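Local coordinates for putative peptide binding protein (Ruminococcus gnavus, PDB 3NOH) that is of unknown function but probably binds peptides, and belongs to a family related to the periplasmic binding proteins, at residues A17-S22 against Y71-Y76; Y23-N28 against D129-D134; L60-Y65 against A89-K94; R104-K109 against L119-A124. One frame throughout, in Å; residues are numbered along the deposited sequence. Where two conformers were deposited one is given.

Contact 1 of 4, residues A17-S22 against Y71-Y76; sequences AQLEGS and YALIRY
The N-terminal lead-in to strand 22-27 runs across the start of helix 71-86, and Arg75 and Ala72 of that helix receive it. In the conformer given, Arg75 grips a single backbone oxygen with the end of its guanidinium: NH1 lies 2.7 Å from Ala17 O, and NH2 lies 2.9 Å from the same Ala17 O. The oxygen sits within 2° of the guanidinium plane, and both nitrogens lie in the carbonyl plane, making a flat, forked pair of bonds. Bends at chi2 and chi3 (-149° and -42°) fold the arginine chain back toward the 17-22 backbone.

Next to this, the methyl of Ala72 presses against the peptide between Gln18 and Leu19, with CB 3.4 Å from Gln18 C. Ala17 CB rests beside it, 4.1 Å from Ala72 CB. Leu19 divides its two methyls along the helix: CD2 meets Ala72 CB and Leu73 CD1, each at 4.0 Å, while CD1 packs 3.8 Å from Tyr76 CD1, approaching the ring obliquely. Met138 touches Leu19, Leu73 and Tyr76 as well, adding the C-terminal tail to this patch.

A sulfate ion, probably from the crystallisation liquor, is a second partner of Arg75 NH2. The positive guanidinium probably polarises the Ala17 carbonyl, while the sulfate balances part of its charge; the apolar row alongside is held by van der Waals and hydrophobic packing.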
loop_
_atom_site.group_PDB
_atom_site.type_symbol
_atom_site.label_atom_id
_atom_site.label_comp_id
_atom_site.label_asym_id
_atom_site.label_seq_id
_atom_site.Cartn_x
_atom_site.Cartn_y
_atom_site.Cartn_z
ATOM N N ALA A 17 3.569 -13.130 -14.820
ATOM C CA ALA A 17 4.126 -13.205 -13.449
ATOM C C ALA A 17 2.956 -13.313 -12.453
ATOM O O ALA A 17 1.918 -12.675 -12.660
ATOM C CB ALA A 17 4.979 -11.942 -13.138
ATOM N N GLN A 18 3.113 -14.100 -11.384
ATOM C CA GLN A 18 2.043 -14.296 -10.381
ATOM C C GLN A 18 2.527 -13.882 -8.991
ATOM O O GLN A 18 3.712 -13.958 -8.736
ATOM C CB GLN A 18 1.635 -15.772 -10.327
ATOM C CG GLN A 18 1.267 -16.341 -11.686
ATOM C CD GLN A 18 1.389 -17.839 -11.761
ATOM O OE1 GLN A 18 2.160 -18.478 -11.015
ATOM N NE2 GLN A 18 0.653 -18.424 -12.699
ATOM N N LEU A 19 1.597 -13.507 -8.104
ATOM C CA LEU A 19 1.930 -13.153 -6.705
ATOM C C LEU A 19 2.361 -14.434 -5.997
ATOM O O LEU A 19 1.745 -15.505 -6.192
ATOM C CB LEU A 19 0.701 -12.611 -5.980
ATOM C CG LEU A 19 0.154 -11.273 -6.489
ATOM C CD1 LEU A 19 -1.193 -10.958 -5.811
ATOM C CD2 LEU A 19 1.195 -10.206 -6.251
ATOM N N GLU A 20 3.416 -14.324 -5.198
ATOM C CA GLU A 20 3.952 -15.440 -4.457
ATOM C C GLU A 20 4.613 -14.951 -3.160
ATOM O O GLU A 20 5.282 -13.943 -3.156
ATOM C CB GLU A 20 4.979 -16.166 -5.325
ATOM C CG GLU A 20 5.234 -17.568 -4.921
ATOM C CD GLU A 20 6.566 -18.054 -5.432
ATOM O OE1 GLU A 20 7.084 -17.435 -6.400
ATOM O OE2 GLU A 20 7.095 -19.032 -4.857
ATOM N N GLY A 21 4.402 -15.661 -2.059
ATOM C CA GLY A 21 5.050 -15.314 -0.795
ATOM C C GLY A 21 4.314 -14.191 -0.088
ATOM O O GLY A 21 3.128 -13.966 -0.312
ATOM N N SER A 22 5.075 -13.443 0.726
ATOM C CA SER A 22 4.553 -12.365 1.568
ATOM C C SER A 22 4.779 -11.048 0.924
ATOM O O SER A 22 5.799 -10.819 0.279
ATOM C CB SER A 22 5.303 -12.356 2.933
ATOM O OG SER A 22 4.995 -13.493 3.681
ATOM N N TYR A 71 5.825 -7.260 -11.748
ATOM C CA TYR A 71 4.690 -7.159 -12.671
ATOM C C TYR A 71 3.394 -7.677 -12.079
ATOM O O TYR A 71 2.319 -7.090 -12.294
ATOM C CB TYR A 71 5.007 -7.860 -13.978
ATOM C CG TYR A 71 6.327 -7.453 -14.603
ATOM C CD1 TYR A 71 6.714 -6.115 -14.647
ATOM C CD2 TYR A 71 7.160 -8.400 -15.189
ATOM C CE1 TYR A 71 7.915 -5.729 -15.224
ATOM C CE2 TYR A 71 8.381 -8.029 -15.770
ATOM C CZ TYR A 71 8.750 -6.697 -15.779
ATOM O OH TYR A 71 9.947 -6.310 -16.336
ATOM N N ALA A 72 3.484 -8.773 -11.321
ATOM C CA ALA A 72 2.324 -9.328 -10.668
ATOM C C ALA A 72 1.773 -8.347 -9.643
ATOM O O ALA A 72 0.550 -8.214 -9.542
ATOM C CB ALA A 72 2.640 -10.645 -9.978
ATOM N N LEU A 73 2.647 -7.703 -8.881
ATOM C CA LEU A 73 2.204 -6.718 -7.883
ATOM C C LEU A 73 1.593 -5.456 -8.506
ATOM O O LEU A 73 0.675 -4.864 -7.915
ATOM C CB LEU A 73 3.293 -6.355 -6.868
ATOM C CG LEU A 73 2.828 -5.697 -5.584
ATOM C CD1 LEU A 73 1.752 -6.540 -4.787
ATOM C CD2 LEU A 73 4.067 -5.381 -4.696
ATOM N N ILE A 74 2.096 -5.048 -9.676
ATOM C CA ILE A 74 1.462 -3.913 -10.352
ATOM C C ILE A 74 0.033 -4.308 -10.762
ATOM O O ILE A 74 -0.891 -3.509 -10.574
ATOM C CB ILE A 74 2.244 -3.395 -11.581
ATOM C CG1 ILE A 74 3.646 -2.942 -11.186
ATOM C CG2 ILE A 74 1.490 -2.229 -12.256
ATOM C CD1 ILE A 74 4.553 -2.826 -12.402
ATOM N N ARG A 75 -0.157 -5.522 -11.302
ATOM C CA ARG A 75 -1.496 -6.036 -11.660
ATOM C C ARG A 75 -2.427 -5.988 -10.449
ATOM O O ARG A 75 -3.573 -5.485 -10.529
ATOM C CB ARG A 75 -1.428 -7.478 -12.164
ATOM C CG ARG A 75 -1.007 -7.661 -13.596
ATOM C CD ARG A 75 -1.663 -8.908 -14.256
ATOM N NE ARG A 75 -1.724 -10.104 -13.414
ATOM C CZ ARG A 75 -0.689 -10.893 -13.140
ATOM N NH1 ARG A 75 0.519 -10.611 -13.617
ATOM N NH2 ARG A 75 -0.855 -11.955 -12.370
ATOM N N TYR A 76 -1.934 -6.521 -9.325
ATOM C CA TYR A 76 -2.656 -6.538 -8.027
ATOM C C TYR A 76 -3.009 -5.097 -7.583
ATOM O O TYR A 76 -4.163 -4.816 -7.210
ATOM C CB TYR A 76 -1.820 -7.237 -6.929
ATOM C CG TYR A 76 -2.396 -7.050 -5.556
ATOM C CD1 TYR A 76 -3.405 -7.900 -5.085
ATOM C CD2 TYR A 76 -1.997 -5.985 -4.747
ATOM C CE1 TYR A 76 -4.008 -7.675 -3.794
ATOM C CE2 TYR A 76 -2.588 -5.769 -3.478
ATOM C CZ TYR A 76 -3.578 -6.614 -3.028
ATOM O OH TYR A 76 -4.118 -6.365 -1.782
#

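Contact 2 of 4, residues Y23-N28 against D129-D134; sequences YIFCMN and DYIILD
Tyr23 and Leu133 begin a run of paired residues in which strands 23-27 and 129-134 lie antiparallel, their axes 4.6 Å apart. Three hydrogen-bonded pairs, Tyr23 with Leu133, Phe25 with Ile131 and selenomethionine Met27 with Asp129, each contribute two backbone bonds. Leu133 N to Tyr23 O is the shortest at 2.7 Å and nearly straight, with an angle of 175° at the hydrogen. Ile24 with Ile132 and Cys26 with Tyr130 are the non-hydrogen-bonded pairs between them, and CA-H...O contacts fill in there, such as Tyr130 CA to Phe25 O at 3.2 Å.

Apolar packing differs on the two faces. On the face carrying Ile24, Cys26, Tyr130 and Ile132, the CG2 branch of Ile24 touches two neighbours, Tyr130 CD2 at 3.9 Å and Ile132 CG1 at 4.0 Å. Cys26 CB sits 3.8 Å from Tyr130 CB. On the other face, Phe25 CB touches Ile131 CG2 at 3.9 Å and Leu133 CD1 at 4.0 Å, and the Ile131 methyl lies at the edge of the phenyl ring. Met27 and Asp129 run side by side, pointing the same way.

Charge enters at Asp129, whose carboxylate forms salt bridges with Arg40 and Lys44 of helix 37-47. That helix packs over the face of Met27, Ile131 and Leu133, whereas Leu125 of helix 122-126 touches Ile24, Cys26 and Tyr130 on the other. Strand 112-116 borders 22-27 on its far side, leaving 129-134 as an outermost strand of the mixed sheet.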
loop_
_atom_site.group_PDB
_atom_site.type_symbol
_atom_site.label_atom_id
_atom_site.label_comp_id
_atom_site.label_asym_id
_atom_site.label_seq_id
_atom_site.Cartn_x
_atom_site.Cartn_y
_atom_site.Cartn_z
ATOM N N TYR A 23 3.809 -10.166 1.111
ATOM C CA TYR A 23 3.880 -8.811 0.669
ATOM C C TYR A 23 3.530 -7.955 1.831
ATOM O O TYR A 23 2.973 -8.419 2.846
ATOM C CB TYR A 23 2.876 -8.574 -0.473
ATOM C CG TYR A 23 3.235 -9.344 -1.703
ATOM C CD1 TYR A 23 2.887 -10.670 -1.805
ATOM C CD2 TYR A 23 3.939 -8.746 -2.758
ATOM C CE1 TYR A 23 3.268 -11.428 -2.925
ATOM C CE2 TYR A 23 4.311 -9.483 -3.868
ATOM C CZ TYR A 23 3.982 -10.816 -3.944
ATOM O OH TYR A 23 4.324 -11.556 -5.073
ATOM N N ILE A 24 3.887 -6.686 1.664
ATOM C CA ILE A 24 3.446 -5.691 2.601
ATOM C C ILE A 24 2.706 -4.550 1.975
ATOM O O ILE A 24 3.007 -4.138 0.858
ATOM C CB ILE A 24 4.567 -5.167 3.472
ATOM C CG1 ILE A 24 5.628 -4.451 2.687
ATOM C CG2 ILE A 24 5.176 -6.274 4.391
ATOM C CD1 ILE A 24 6.511 -3.607 3.695
ATOM N N PHE A 25 1.675 -4.091 2.713
ATOM C CA PHE A 25 1.012 -2.839 2.475
ATOM C C PHE A 25 1.425 -1.910 3.579
ATOM O O PHE A 25 1.122 -2.185 4.740
ATOM C CB PHE A 25 -0.501 -2.978 2.390
ATOM C CG PHE A 25 -1.227 -1.677 2.268
ATOM C CD1 PHE A 25 -1.134 -0.936 1.123
ATOM C CD2 PHE A 25 -2.013 -1.195 3.333
ATOM C CE1 PHE A 25 -1.778 0.269 1.011
ATOM C CE2 PHE A 25 -2.683 0.018 3.196
ATOM C CZ PHE A 25 -2.547 0.740 2.054
ATOM N N CYS A 26 2.094 -0.803 3.212
ATOM C CA CYS A 26 2.796 0.013 4.189
ATOM C C CYS A 26 2.345 1.474 4.021
ATOM O O CYS A 26 2.337 1.993 2.902
ATOM C CB CYS A 26 4.337 -0.112 3.975
ATOM S SG CYS A 26 5.277 0.709 5.251
HETATM N N MSE A 27 2.000 2.119 5.145
HETATM C CA MSE A 27 1.542 3.508 5.183
HETATM C C MSE A 27 2.498 4.326 6.016
HETATM O O MSE A 27 2.990 3.857 7.056
HETATM C CB MSE A 27 0.119 3.590 5.795
HETATM C CG MSE A 27 -0.928 2.915 4.929
HETATM SE SE MSE A 27 -2.564 2.680 5.861
HETATM C CE MSE A 27 -1.975 1.156 6.921
ATOM N N ASN A 28 2.711 5.564 5.609
ATOM C CA ASN A 28 3.490 6.538 6.360
ATOM C C ASN A 28 2.572 7.228 7.398
ATOM O O ASN A 28 1.764 8.107 7.084
ATOM C CB ASN A 28 4.084 7.569 5.398
ATOM C CG ASN A 28 4.983 8.552 6.100
ATOM O OD1 ASN A 28 4.996 8.658 7.355
ATOM N ND2 ASN A 28 5.733 9.311 5.303
ATOM N N ASP A 129 3.679 2.047 9.337
ATOM C CA ASP A 129 2.527 1.278 9.802
ATOM C C ASP A 129 2.160 0.339 8.666
ATOM O O ASP A 129 1.670 0.774 7.607
ATOM C CB ASP A 129 1.358 2.162 10.171
ATOM C CG ASP A 129 0.196 1.364 10.814
ATOM O OD1 ASP A 129 0.429 0.237 11.297
ATOM O OD2 ASP A 129 -0.958 1.839 10.803
ATOM N N TYR A 130 2.416 -0.964 8.862
ATOM C CA TYR A 130 2.172 -1.894 7.771
ATOM C C TYR A 130 1.471 -3.181 8.186
ATOM O O TYR A 130 1.317 -3.486 9.376
ATOM C CB TYR A 130 3.493 -2.215 7.018
ATOM C CG TYR A 130 4.445 -2.996 7.807
ATOM C CD1 TYR A 130 5.335 -2.394 8.702
ATOM C CD2 TYR A 130 4.387 -4.414 7.783
ATOM C CE1 TYR A 130 6.200 -3.169 9.471
ATOM C CE2 TYR A 130 5.214 -5.182 8.554
ATOM C CZ TYR A 130 6.095 -4.580 9.408
ATOM O OH TYR A 130 6.945 -5.352 10.100
ATOM N N ILE A 131 1.002 -3.895 7.158
ATOM C CA ILE A 131 0.380 -5.195 7.290
ATOM C C ILE A 131 0.992 -6.170 6.281
ATOM O O ILE A 131 1.290 -5.781 5.139
ATOM C CB ILE A 131 -1.164 -5.077 7.138
ATOM C CG1 ILE A 131 -1.861 -6.386 7.356
ATOM C CG2 ILE A 131 -1.580 -4.519 5.769
ATOM C CD1 ILE A 131 -3.397 -6.186 7.590
ATOM N N ILE A 132 1.224 -7.402 6.733
ATOM C CA ILE A 132 1.693 -8.497 5.875
ATOM C C ILE A 132 0.490 -9.146 5.228
ATOM O O ILE A 132 -0.509 -9.463 5.906
ATOM C CB ILE A 132 2.501 -9.578 6.618
ATOM C CG1 ILE A 132 3.892 -9.086 6.966
ATOM C CG2 ILE A 132 2.662 -10.846 5.782
ATOM C CD1 ILE A 132 4.605 -9.991 7.887
ATOM N N LEU A 133 0.595 -9.283 3.908
ATOM C CA LEU A 133 -0.430 -9.853 3.049
ATOM C C LEU A 133 0.157 -11.128 2.481
ATOM O O LEU A 133 1.320 -11.159 2.117
ATOM C CB LEU A 133 -0.747 -8.915 1.905
ATOM C CG LEU A 133 -1.212 -7.517 2.257
ATOM C CD1 LEU A 133 -1.265 -6.653 1.011
ATOM C CD2 LEU A 133 -2.577 -7.649 2.998
ATOM N N ASP A 134 -0.676 -12.168 2.399
ATOM C CA ASP A 134 -0.288 -13.433 1.816
ATOM C C ASP A 134 -0.822 -13.539 0.381
ATOM O O ASP A 134 -1.970 -13.174 0.108
ATOM C CB ASP A 134 -0.824 -14.592 2.634
ATOM C CG ASP A 134 -0.305 -15.908 2.139
ATOM O OD1 ASP A 134 0.901 -16.212 2.372
ATOM O OD2 ASP A 134 -1.097 -16.617 1.490
#

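Contact 3 of 4, residues L60-Y65 against A89-K94; sequences LSFDIY and ADVQIK
Asp63 draws in two side chains from the neighbouring strand, one to each carboxylate oxygen. In the conformer given, Lys94 NZ makes a salt bridge to Asp63 OD2 at 2.9 Å, from above the carboxylate plane, 51° out. Gln92 NE2 donates to the syn side of Asp63 OD1, also at 2.9 Å and almost straight at 174°, though well out of the carboxylate plane. With its chain extended beyond CG, Lys94 runs alongside the Tyr65 ring, and a water bridges its NZ to Tyr65 OH, which also bonds to Arg104. Ser61 OG adds a bond to a lone pair of Asp90 O.

The parallel backbone ladder is sound at both ends, with Asp90 N 2.9 Å from Leu60 O, Ile64 N 2.8 Å from Gln92 O and Lys94 N 3.0 Å from Ile64 O, and weak between, at Phe62.

The face of Phe62, Ile64, Val91 and Ile93 is apolar. Val91 CG2 sits over the Phe62 ring in a CH-pi contact, 3.9 Å from its centroid, while Val91 CG1 meets Ile64 CD1 at 3.8 Å. Ile93 CD1 leans on Ile64 CB at 3.7 Å.

These two strands belong to a beta-alpha-beta unit whose helix 71-86 packs on Val91 and Ile93. Helix 37-47 reaches Phe62 through Leu43, strand 112-116 flanks 61-67, and 90-96 is one of the sheet's two outermost strands.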
loop_
_atom_site.group_PDB
_atom_site.type_symbol
_atom_site.label_atom_id
_atom_site.label_comp_id
_atom_site.label_asym_id
_atom_site.label_seq_id
_atom_site.Cartn_x
_atom_site.Cartn_y
_atom_site.Cartn_z
ATOM N N LEU A 60 -10.800 10.543 1.248
ATOM C CA LEU A 60 -9.545 9.909 1.429
ATOM C C LEU A 60 -8.869 9.825 0.078
ATOM O O LEU A 60 -9.397 9.220 -0.854
ATOM C CB LEU A 60 -9.731 8.517 2.015
ATOM C CG LEU A 60 -8.440 7.735 2.237
ATOM C CD1 LEU A 60 -7.460 8.416 3.217
ATOM C CD2 LEU A 60 -8.836 6.364 2.761
ATOM N N SER A 61 -7.689 10.428 -0.037
ATOM C CA SER A 61 -6.996 10.408 -1.291
ATOM C C SER A 61 -5.526 10.224 -1.011
ATOM O O SER A 61 -5.003 10.989 -0.222
ATOM C CB SER A 61 -7.180 11.770 -1.992
ATOM O OG SER A 61 -6.617 11.720 -3.274
ATOM N N PHE A 62 -4.884 9.251 -1.666
ATOM C CA PHE A 62 -3.468 8.956 -1.432
ATOM C C PHE A 62 -2.920 8.109 -2.551
ATOM O O PHE A 62 -3.669 7.494 -3.314
ATOM C CB PHE A 62 -3.198 8.311 -0.054
ATOM C CG PHE A 62 -3.795 6.942 0.124
ATOM C CD1 PHE A 62 -5.127 6.801 0.536
ATOM C CD2 PHE A 62 -3.065 5.804 -0.140
ATOM C CE1 PHE A 62 -5.676 5.519 0.665
ATOM C CE2 PHE A 62 -3.624 4.514 0.024
ATOM C CZ PHE A 62 -4.926 4.384 0.423
ATOM N N ASP A 63 -1.608 8.117 -2.683
ATOM C CA ASP A 63 -0.937 7.336 -3.694
ATOM C C ASP A 63 -0.377 6.059 -3.076
ATOM O O ASP A 63 0.108 6.025 -1.925
ATOM C CB ASP A 63 0.201 8.153 -4.324
ATOM C CG ASP A 63 -0.285 9.400 -5.071
ATOM O OD1 ASP A 63 -1.438 9.434 -5.484
ATOM O OD2 ASP A 63 0.535 10.356 -5.219
ATOM N N ILE A 64 -0.317 5.013 -3.891
ATOM C CA ILE A 64 0.365 3.786 -3.542
ATOM C C ILE A 64 1.509 3.554 -4.521
ATOM O O ILE A 64 1.289 3.455 -5.726
ATOM C CB ILE A 64 -0.564 2.541 -3.593
ATOM C CG1 ILE A 64 -1.721 2.737 -2.608
ATOM C CG2 ILE A 64 0.237 1.264 -3.253
ATOM C CD1 ILE A 64 -2.842 1.677 -2.670
ATOM N N TYR A 65 2.733 3.496 -4.044
ATOM C CA TYR A 65 3.889 3.198 -4.882
ATOM C C TYR A 65 4.126 1.696 -5.011
ATOM O O TYR A 65 3.810 0.927 -4.119
ATOM C CB TYR A 65 5.151 3.839 -4.314
ATOM C CG TYR A 65 5.166 5.332 -4.221
ATOM C CD1 TYR A 65 4.280 6.115 -4.909
ATOM C CD2 TYR A 65 6.167 5.950 -3.476
ATOM C CE1 TYR A 65 4.334 7.524 -4.842
ATOM C CE2 TYR A 65 6.243 7.325 -3.401
ATOM C CZ TYR A 65 5.356 8.103 -4.112
ATOM O OH TYR A 65 5.427 9.489 -4.017
ATOM N N ALA A 89 -12.764 6.288 -2.358
ATOM C CA ALA A 89 -11.419 6.816 -2.161
ATOM C C ALA A 89 -10.956 7.372 -3.525
ATOM O O ALA A 89 -11.637 7.140 -4.551
ATOM C CB ALA A 89 -10.490 5.720 -1.658
ATOM N N ASP A 90 -9.929 8.224 -3.534
ATOM C CA ASP A 90 -9.309 8.641 -4.799
ATOM C C ASP A 90 -7.837 8.270 -4.707
ATOM O O ASP A 90 -7.008 9.031 -4.247
ATOM C CB ASP A 90 -9.443 10.112 -5.159
ATOM C CG ASP A 90 -8.904 10.428 -6.621
ATOM O OD1 ASP A 90 -8.642 9.502 -7.455
ATOM O OD2 ASP A 90 -8.807 11.630 -6.946
ATOM N N VAL A 91 -7.568 7.033 -5.052
ATOM C CA VAL A 91 -6.218 6.492 -4.969
ATOM C C VAL A 91 -5.631 6.353 -6.375
ATOM O O VAL A 91 -6.365 6.106 -7.355
ATOM C CB VAL A 91 -6.254 5.128 -4.237
ATOM C CG1 VAL A 91 -4.920 4.429 -4.263
ATOM C CG2 VAL A 91 -6.743 5.349 -2.772
ATOM N N GLN A 92 -4.333 6.618 -6.459
ATOM C CA GLN A 92 -3.519 6.378 -7.667
ATOM C C GLN A 92 -2.400 5.403 -7.326
ATOM O O GLN A 92 -1.842 5.420 -6.209
ATOM C CB GLN A 92 -2.857 7.689 -8.178
ATOM C CG GLN A 92 -3.766 8.763 -8.422
ATOM C CD GLN A 92 -3.072 10.009 -8.913
ATOM O OE1 GLN A 92 -3.368 10.504 -9.995
ATOM N NE2 GLN A 92 -2.125 10.547 -8.083
ATOM N N ILE A 93 -2.036 4.562 -8.288
ATOM C CA ILE A 93 -0.849 3.711 -8.228
ATOM C C ILE A 93 0.240 4.418 -9.120
ATOM O O ILE A 93 -0.016 4.850 -10.222
ATOM C CB ILE A 93 -1.090 2.321 -8.820
ATOM C CG1 ILE A 93 -2.363 1.649 -8.217
ATOM C CG2 ILE A 93 0.185 1.429 -8.629
ATOM C CD1 ILE A 93 -2.322 1.577 -6.689
ATOM N N LYS A 94 1.447 4.503 -8.548
ATOM C CA LYS A 94 2.619 5.089 -9.213
ATOM C C LYS A 94 3.778 4.146 -9.069
ATOM O O LYS A 94 4.183 3.793 -7.940
ATOM C CB LYS A 94 2.988 6.417 -8.556
ATOM C CG LYS A 94 1.984 7.487 -8.775
ATOM C CD LYS A 94 2.487 8.838 -8.304
ATOM C CE LYS A 94 1.410 9.845 -8.451
ATOM N NZ LYS A 94 1.755 11.139 -7.750
HETATM O O HOH W 1 3.706 11.129 -5.627
#

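Contact 4 of 4, residues R104-K109 against L119-A124; sequences RAVSGK and LVSTDA
Ala105 and Val106, near the C-terminal end of helix 98-107, face the turn that leads into helix 122-126, and the fit depends on small side chains. Ala105 points its methyl into the angle between Val120 and Ala124. It meets the CG1 branch of Val120, with Ala105 CB 3.5 Å from Val120 CG1, tighter than usual for two carbons, and, next to it, Ala124 CB at 4.2 Å. The valine presents this branch because CG1 is anti to its backbone N (chi1 171°).

Ala124 returns the gesture. Its methyl settles against the helix backbone, with Ala124 CB 3.8 Å from Ala105 O and 3.9 Å from Val106 CA, and Val106 closes over it from the side: Val106 CG2 is 3.9 Å from Ala124 CB and 4.0 Å from Ser121 CB. One valine branch thus spans the step between Ser121 and the first turn of helix 122-126. Neither alanine carries anything beyond CB, which lets the backbones come to 4.8 Å between Val106 CA and Ala124 CA.

Behind the junction, Phe113 of strand 112-116 touches both Ala105 and Val120, seating it on the sheet. Ser121 caps helix 122-126, its OG accepting from Ala124 N; at the end of helix 98-107 the chain turns at Gly108 with positive phi, and Arg104 NH1, in the conformer given, donates to Lys109 O and also meets Tyr65 OH. The junction itself is apolar, a packing of methyls on backbone, on one another and on the Ser121 methylene.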
loop_
_atom_site.group_PDB
_atom_site.type_symbol
_atom_site.label_atom_id
_atom_site.label_comp_id
_atom_site.label_asym_id
_atom_site.label_seq_id
_atom_site.Cartn_x
_atom_site.Cartn_y
_atom_site.Cartn_z
ATOM N N ARG A 104 12.816 6.051 -1.221
ATOM C CA ARG A 104 11.655 6.853 -0.759
ATOM C C ARG A 104 11.116 6.320 0.557
ATOM O O ARG A 104 10.677 7.092 1.421
ATOM C CB ARG A 104 10.553 6.832 -1.792
ATOM C CG ARG A 104 10.923 7.489 -3.106
ATOM C CD ARG A 104 10.997 8.994 -3.022
ATOM N NE ARG A 104 10.753 9.493 -4.366
ATOM C CZ ARG A 104 9.562 9.860 -4.814
ATOM N NH1 ARG A 104 8.537 9.909 -3.993
ATOM N NH2 ARG A 104 9.412 10.263 -6.064
ATOM N N ALA A 105 11.131 4.982 0.719
ATOM C CA ALA A 105 10.663 4.404 1.996
ATOM C C ALA A 105 11.517 4.849 3.139
ATOM O O ALA A 105 11.015 5.164 4.230
ATOM C CB ALA A 105 10.622 2.888 1.939
ATOM N N VAL A 106 12.843 4.894 2.925
ATOM C CA VAL A 106 13.775 5.293 3.963
ATOM C C VAL A 106 13.605 6.784 4.323
ATOM O O VAL A 106 13.610 7.159 5.521
ATOM C CB VAL A 106 15.249 5.009 3.567
ATOM C CG1 VAL A 106 16.238 5.778 4.507
ATOM C CG2 VAL A 106 15.502 3.491 3.563
ATOM N N SER A 107 13.456 7.628 3.290
ATOM C CA SER A 107 13.353 9.065 3.532
ATOM C C SER A 107 11.951 9.495 4.010
ATOM O O SER A 107 11.800 10.630 4.410
ATOM C CB SER A 107 13.700 9.844 2.269
ATOM O OG SER A 107 12.775 9.529 1.253
ATOM N N GLY A 108 10.973 8.616 3.951
ATOM C CA GLY A 108 9.574 8.993 4.222
ATOM C C GLY A 108 8.902 9.813 3.127
ATOM O O GLY A 108 7.796 10.321 3.352
ATOM N N LYS A 109 9.482 9.840 1.919
ATOM C CA LYS A 109 8.877 10.581 0.813
ATOM C C LYS A 109 7.916 9.649 0.067
ATOM O O LYS A 109 8.054 9.321 -1.143
ATOM C CB LYS A 109 9.948 11.284 -0.028
ATOM C CG LYS A 109 10.548 12.495 0.745
ATOM C CD LYS A 109 12.039 12.838 0.431
ATOM C CE LYS A 109 12.271 13.652 -0.865
ATOM N NZ LYS A 109 12.364 15.142 -0.683
ATOM N N LEU A 119 11.656 -6.385 0.047
ATOM C CA LEU A 119 12.207 -5.369 -0.824
ATOM C C LEU A 119 12.878 -4.228 -0.013
ATOM O O LEU A 119 13.985 -3.828 -0.319
ATOM C CB LEU A 119 11.172 -4.764 -1.738
ATOM C CG LEU A 119 11.694 -3.611 -2.641
ATOM C CD1 LEU A 119 12.957 -4.010 -3.533
ATOM C CD2 LEU A 119 10.591 -2.994 -3.495
ATOM N N VAL A 120 12.147 -3.687 0.957
ATOM C CA VAL A 120 12.510 -2.448 1.668
ATOM C C VAL A 120 13.245 -2.711 2.957
ATOM O O VAL A 120 13.121 -3.760 3.582
ATOM C CB VAL A 120 11.215 -1.585 1.905
ATOM C CG1 VAL A 120 11.414 -0.369 2.838
ATOM C CG2 VAL A 120 10.538 -1.238 0.575
ATOM N N SER A 121 14.122 -1.763 3.301
ATOM C CA SER A 121 14.902 -1.762 4.503
ATOM C C SER A 121 14.076 -2.060 5.747
ATOM O O SER A 121 13.086 -1.402 5.944
ATOM C CB SER A 121 15.497 -0.351 4.692
ATOM O OG SER A 121 16.003 -0.193 5.997
ATOM N N THR A 122 14.522 -2.975 6.581
ATOM C CA THR A 122 13.821 -3.294 7.815
ATOM C C THR A 122 13.728 -2.044 8.723
ATOM O O THR A 122 12.701 -1.808 9.357
ATOM C CB THR A 122 14.468 -4.510 8.493
ATOM O OG1 THR A 122 15.854 -4.235 8.721
ATOM C CG2 THR A 122 14.320 -5.760 7.573
ATOM N N ASP A 123 14.775 -1.206 8.715
ATOM C CA ASP A 123 14.762 0.089 9.426
ATOM C C ASP A 123 13.646 0.996 8.938
ATOM O O ASP A 123 12.962 1.599 9.745
ATOM C CB ASP A 123 16.092 0.866 9.247
ATOM C CG ASP A 123 17.245 0.315 10.058
ATOM O OD1 ASP A 123 17.062 -0.586 10.918
ATOM O OD2 ASP A 123 18.366 0.826 9.826
ATOM N N ALA A 124 13.443 1.094 7.617
ATOM C CA ALA A 124 12.383 1.889 7.075
ATOM C C ALA A 124 11.013 1.359 7.546
ATOM O O ALA A 124 10.099 2.120 7.837
ATOM C CB ALA A 124 12.466 1.946 5.554
#

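How the contacts relate
From the N terminus, 17-22 opens contact 1, which closes when helix 71-86 begins. Before that, 23-28 has opened contact 2, the longest closure, completed only by the last strand, so contacts 1 and 2 cross. Contact 3 opens at 60-65 and closes at 89-94; it crosses contact 1 and falls wholly within the span of contact 2. Contact 4 is the shortest loop, later in that same span. Contacts 2 and 3 sit toward opposite borders of one sheet and meet where Phe25 approaches Ile64. Leu73 packs on Tyr23 between contacts 1 and 2, and Tyr65 with Arg104 ties contact 3 to contact 4.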